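Local coordinates for protein REP-associated tyrosine transposase (Escherichia coli, PDB 4ER8) that binds repeated extragenic palindrome hairpins in DNA and cleaves and recombines the mosaic elements they belong to, acting as a metal-dependent HUH-type transposase, at residues Q33-R36 and H37-K41; P133-T136 and F137-D140. One frame throughout, in Å; residues are numbered along the deposited sequence.

Contact 1 is two successive turns within helix 32-45, while contact 2 is the approach to, and first turn of, helix 137-142. Their centres lie 15 Å apart and their nearest atoms about 7 Å, so they do not touch, but both meet strand 49-55, an outermost strand of the four-stranded antiparallel sheet. Leu35 and Ile39 pack on it from contact 1; Ser135 and Thr136 do so from contact 2. The nickel ion, held by His59, His61, Asn119, His123 and Glu161, is about 13 Å from the side chain of Leu35 and about 11 Å from that of Ser135. Bound DNA comes within about 4 Å of contact 1, against about 17 Å for contact 2.

Contact 1: residues Q33-R36 and H37-K41; sequences QMLR and HAIIK
Gln33 to Arg36 run straight on into His37 to Lys41 as unbroken alpha-helix, and the first i to i+4 bond between the two segments reaches from His37 N to Gln33 O at 2.7 Å. The next two follow in step: Ala38 N to Met34 O, 2.8 Å, and Ile39 N to Leu35 O, 3.1 Å. This third bond lies close to the line of the Leu35 carbonyl, with an angle of 173° at the oxygen.

On the solvent side, Gln33 and His37 stand one turn apart. A bend at chi2 (-47°) curls the glutamine chain back, and its OE1 comes to 3.8 Å from CE1 of the imidazole. The amide and ring planes are 65° apart, so the two groups are not stacked. On the buried side Leu35 and Ile39 meet one turn apart, CG of the leucine 4.1 Å from CD1 of the isoleucine, their side chains crossing at a slant.

This apolar pair faces strand 49-55, Leu35 resting on Val55 and Ile39 on Ile50 and Trp53. Another flank of the helix meets helix 73-87, with Met34 on Phe84 and Ala87, and Ala38 on Gln83.

Contact 2: residues P133-T136 and F137-D140; sequences PFST and FHRD
Thr136 sits at the head of helix 137-142, where its carbonyl oxygen takes the N-H of Asp140 at 2.9 Å between O and N. That bond is bent. The threonine side chain runs alongside Arg139 and points the same way: CB lies over one face of the guanidinium, offset toward its rim, and CG2 comes 3.7 Å from NH1. With chi1 at 62°, OG1 lies between the backbone N and the carbonyl carbon; it makes no capping bond to the helix, and instead hydrogen-bonds to Tyr117 OH and Trp53 N. Tyr117 OH also bonds Asp140 OD2, while OD1 of the same carboxylate is in a salt bridge with Arg139 NH2 (2.6 Å).

Phe137 opens the helix, and its N-H is taken by the residue two before it: Phe137 N to Ser135 OG is 3.1 Å, nearly straight at 161°. This is an ST turn, with the serine hydroxyl receiving a first-turn N-H of the helix. Ser135 OG also lies 3.3 Å from Phe137 CB. An alanine at Ser135 would lack the hydroxyl, which would probably leave the Phe137 N-H without this acceptor and the turn into the helix less firmly set.

The end of the Phe137 side chain leads away from residues 133-136, chi1 179° setting CG opposite the backbone N, and its ring packs on Val129 and Ser130 and meets Tyr117 edge-to-face. Phe137 CD2 stands 4.1 Å above the plane of the His138 imidazole, over its centre. That imidazole reaches back along the chain: His138 NE2 is 4.1 Å from Pro133 CA and hydrogen-bonds to Trp132 O, tying the first turn of the helix to Trp132 and Pro133, a few residues back along the loop.

Contact 1: residues Q33-R36 and H37-K41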
loop_
_atom_site.group_PDB
_atom_site.type_symbol
_atom_site.label_atom_id
_atom_site.label_comp_id
_atom_site.label_asym_id
_atom_site.label_seq_id
_atom_site.Cartn_x
_atom_site.Cartn_y
_atom_site.Cartn_z
ATOM N N GLN A 33 -12.173 -2.311 8.244
ATOM C CA GLN A 33 -13.244 -2.978 7.528
ATOM C C GLN A 33 -13.746 -2.197 6.342
ATOM O O GLN A 33 -13.812 -2.742 5.250
ATOM C CB GLN A 33 -14.394 -3.272 8.499
ATOM C CG GLN A 33 -14.031 -4.304 9.573
ATOM C CD GLN A 33 -13.339 -5.509 8.949
ATOM O OE1 GLN A 33 -13.687 -5.937 7.832
ATOM N NE2 GLN A 33 -12.330 -6.047 9.653
ATOM N N MET A 34 -14.104 -0.931 6.549
ATOM C CA MET A 34 -14.502 -0.068 5.428
ATOM C C MET A 34 -13.408 -0.067 4.383
ATOM O O MET A 34 -13.702 -0.179 3.188
ATOM C CB MET A 34 -14.737 1.372 5.860
ATOM C CG MET A 34 -16.120 1.684 6.423
ATOM S SD MET A 34 -15.881 2.739 7.886
ATOM C CE MET A 34 -17.582 2.996 8.415
ATOM N N LEU A 35 -12.150 0.039 4.831
ATOM C CA LEU A 35 -11.031 0.039 3.891
ATOM C C LEU A 35 -11.034 -1.230 3.094
ATOM O O LEU A 35 -11.169 -1.196 1.870
ATOM C CB LEU A 35 -9.689 0.211 4.583
ATOM C CG LEU A 35 -8.446 0.315 3.687
ATOM C CD1 LEU A 35 -8.377 1.594 2.893
ATOM C CD2 LEU A 35 -7.218 0.207 4.532
ATOM N N ARG A 36 -10.901 -2.350 3.798
ATOM C CA ARG A 36 -10.955 -3.649 3.158
ATOM C C ARG A 36 -12.108 -3.654 2.165
ATOM O O ARG A 36 -11.917 -3.985 0.984
ATOM C CB ARG A 36 -11.125 -4.750 4.195
ATOM C CG ARG A 36 -9.880 -5.601 4.455
ATOM C CD ARG A 36 -10.024 -6.451 5.743
ATOM N NE ARG A 36 -10.839 -7.689 5.675
ATOM C CZ ARG A 36 -11.168 -8.367 4.570
ATOM N NH1 ARG A 36 -10.781 -7.963 3.364
ATOM N NH2 ARG A 36 -11.892 -9.473 4.680
ATOM N N HIS A 37 -13.286 -3.224 2.625
ATOM C CA HIS A 37 -14.478 -3.247 1.792
ATOM C C HIS A 37 -14.308 -2.444 0.501
ATOM O O HIS A 37 -14.560 -2.956 -0.587
ATOM C CB HIS A 37 -15.732 -2.883 2.616
ATOM C CG HIS A 37 -16.151 -3.971 3.581
ATOM N ND1 HIS A 37 -16.181 -3.793 4.954
ATOM C CD2 HIS A 37 -16.530 -5.260 3.366
ATOM C CE1 HIS A 37 -16.558 -4.920 5.540
ATOM N NE2 HIS A 37 -16.777 -5.824 4.598
ATOM N N ALA A 38 -13.792 -1.226 0.637
ATOM C CA ALA A 38 -13.533 -0.310 -0.487
ATOM C C ALA A 38 -12.644 -0.880 -1.577
ATOM O O ALA A 38 -12.964 -0.776 -2.771
ATOM C CB ALA A 38 -12.949 0.994 0.020
ATOM N N ILE A 39 -11.530 -1.479 -1.172
ATOM C CA ILE A 39 -10.579 -2.061 -2.124
ATOM C C ILE A 39 -11.255 -3.185 -2.881
ATOM O O ILE A 39 -11.085 -3.317 -4.096
ATOM C CB ILE A 39 -9.364 -2.650 -1.405
ATOM C CG1 ILE A 39 -8.555 -1.548 -0.677
ATOM C CG2 ILE A 39 -8.538 -3.515 -2.355
ATOM C CD1 ILE A 39 -7.720 -2.073 0.497
ATOM N N ILE A 40 -12.025 -3.988 -2.143
ATOM C CA ILE A 40 -12.862 -5.050 -2.720
ATOM C C ILE A 40 -13.799 -4.540 -3.830
ATOM O O ILE A 40 -13.799 -5.076 -4.953
ATOM C CB ILE A 40 -13.757 -5.692 -1.649
ATOM C CG1 ILE A 40 -12.960 -6.155 -0.411
ATOM C CG2 ILE A 40 -14.611 -6.795 -2.292
ATOM C CD1 ILE A 40 -11.874 -7.135 -0.723
ATOM N N LYS A 41 -14.585 -3.505 -3.511
ATOM C CA LYS A 41 -15.544 -2.935 -4.469
ATOM C C LYS A 41 -14.857 -2.525 -5.767
ATOM O O LYS A 41 -15.363 -2.800 -6.853
ATOM C CB LYS A 41 -16.314 -1.753 -3.851
ATOM C CG LYS A 41 -17.503 -1.221 -4.693
ATOM C CD LYS A 41 -18.870 -1.531 -4.017
ATOM C CE LYS A 41 -19.940 -0.394 -4.172
ATOM N NZ LYS A 41 -20.666 -0.331 -5.509
#

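Contact 2: residues P133-T136 and F137-D140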
loop_
_atom_site.group_PDB
_atom_site.type_symbol
_atom_site.label_atom_id
_atom_site.label_comp_id
_atom_site.label_asym_id
_atom_site.label_seq_id
_atom_site.Cartn_x
_atom_site.Cartn_y
_atom_site.Cartn_z
ATOM N N PRO A 133 -1.157 -7.563 12.211
ATOM C CA PRO A 133 -2.214 -8.261 11.476
ATOM C C PRO A 133 -2.693 -7.550 10.239
ATOM O O PRO A 133 -3.368 -8.151 9.418
ATOM C CB PRO A 133 -3.363 -8.313 12.480
ATOM C CG PRO A 133 -3.096 -7.197 13.443
ATOM C CD PRO A 133 -1.600 -7.161 13.561
ATOM N N PHE A 134 -2.364 -6.273 10.111
ATOM C CA PHE A 134 -2.970 -5.452 9.064
ATOM C C PHE A 134 -2.158 -5.478 7.781
ATOM O O PHE A 134 -1.701 -4.429 7.313
ATOM C CB PHE A 134 -3.130 -4.014 9.563
ATOM C CG PHE A 134 -4.073 -3.880 10.711
ATOM C CD1 PHE A 134 -3.609 -3.516 11.968
ATOM C CD2 PHE A 134 -5.434 -4.151 10.550
ATOM C CE1 PHE A 134 -4.479 -3.413 13.069
ATOM C CE2 PHE A 134 -6.335 -4.050 11.643
ATOM C CZ PHE A 134 -5.850 -3.688 12.905
ATOM N N SER A 135 -1.960 -6.655 7.209
ATOM C CA SER A 135 -1.207 -6.749 5.970
ATOM C C SER A 135 -1.419 -8.081 5.273
ATOM O O SER A 135 -2.070 -8.960 5.818
ATOM C CB SER A 135 0.263 -6.588 6.265
ATOM O OG SER A 135 0.735 -7.749 6.873
ATOM N N THR A 136 -0.845 -8.234 4.084
ATOM C CA THR A 136 -0.898 -9.490 3.376
ATOM C C THR A 136 0.243 -10.456 3.780
ATOM O O THR A 136 0.464 -11.506 3.129
ATOM C CB THR A 136 -0.815 -9.259 1.895
ATOM O OG1 THR A 136 0.445 -8.640 1.582
ATOM C CG2 THR A 136 -1.964 -8.384 1.473
ATOM N N PHE A 137 0.969 -10.098 4.840
ATOM C CA PHE A 137 2.085 -10.936 5.277
ATOM C C PHE A 137 1.610 -12.345 5.573
ATOM O O PHE A 137 2.108 -13.307 5.012
ATOM C CB PHE A 137 2.760 -10.351 6.492
ATOM C CG PHE A 137 3.897 -11.181 7.001
ATOM C CD1 PHE A 137 5.090 -11.292 6.268
ATOM C CD2 PHE A 137 3.812 -11.812 8.241
ATOM C CE1 PHE A 137 6.169 -12.032 6.759
ATOM C CE2 PHE A 137 4.877 -12.567 8.732
ATOM C CZ PHE A 137 6.051 -12.670 7.990
ATOM N N HIS A 138 0.632 -12.443 6.463
ATOM C CA HIS A 138 -0.092 -13.706 6.754
ATOM C C HIS A 138 -0.725 -14.387 5.528
ATOM O O HIS A 138 -0.578 -15.577 5.368
ATOM C CB HIS A 138 -1.086 -13.449 7.877
ATOM C CG HIS A 138 -0.463 -12.712 9.023
ATOM N ND1 HIS A 138 0.142 -13.357 10.086
ATOM C CD2 HIS A 138 -0.283 -11.383 9.236
ATOM C CE1 HIS A 138 0.635 -12.459 10.924
ATOM N NE2 HIS A 138 0.387 -11.253 10.434
ATOM N N ARG A 139 -1.385 -13.654 4.637
ATOM C CA ARG A 139 -1.780 -14.298 3.404
ATOM C C ARG A 139 -0.562 -14.998 2.784
ATOM O O ARG A 139 -0.682 -16.137 2.318
ATOM C CB ARG A 139 -2.402 -13.331 2.400
ATOM C CG ARG A 139 -2.832 -14.000 1.106
ATOM C CD ARG A 139 -2.886 -13.040 -0.090
ATOM N NE ARG A 139 -1.543 -12.814 -0.634
ATOM C CZ ARG A 139 -1.131 -11.724 -1.268
ATOM N NH1 ARG A 139 -1.951 -10.692 -1.446
ATOM N NH2 ARG A 139 0.119 -11.666 -1.701
ATOM N N ASP A 140 0.599 -14.339 2.804
ATOM C CA ASP A 140 1.779 -14.819 2.091
ATOM C C ASP A 140 2.487 -15.945 2.802
ATOM O O ASP A 140 3.001 -16.849 2.141
ATOM C CB ASP A 140 2.760 -13.689 1.842
ATOM C CG ASP A 140 2.350 -12.806 0.678
ATOM O OD1 ASP A 140 1.348 -13.119 -0.002
ATOM O OD2 ASP A 140 3.040 -11.801 0.429
#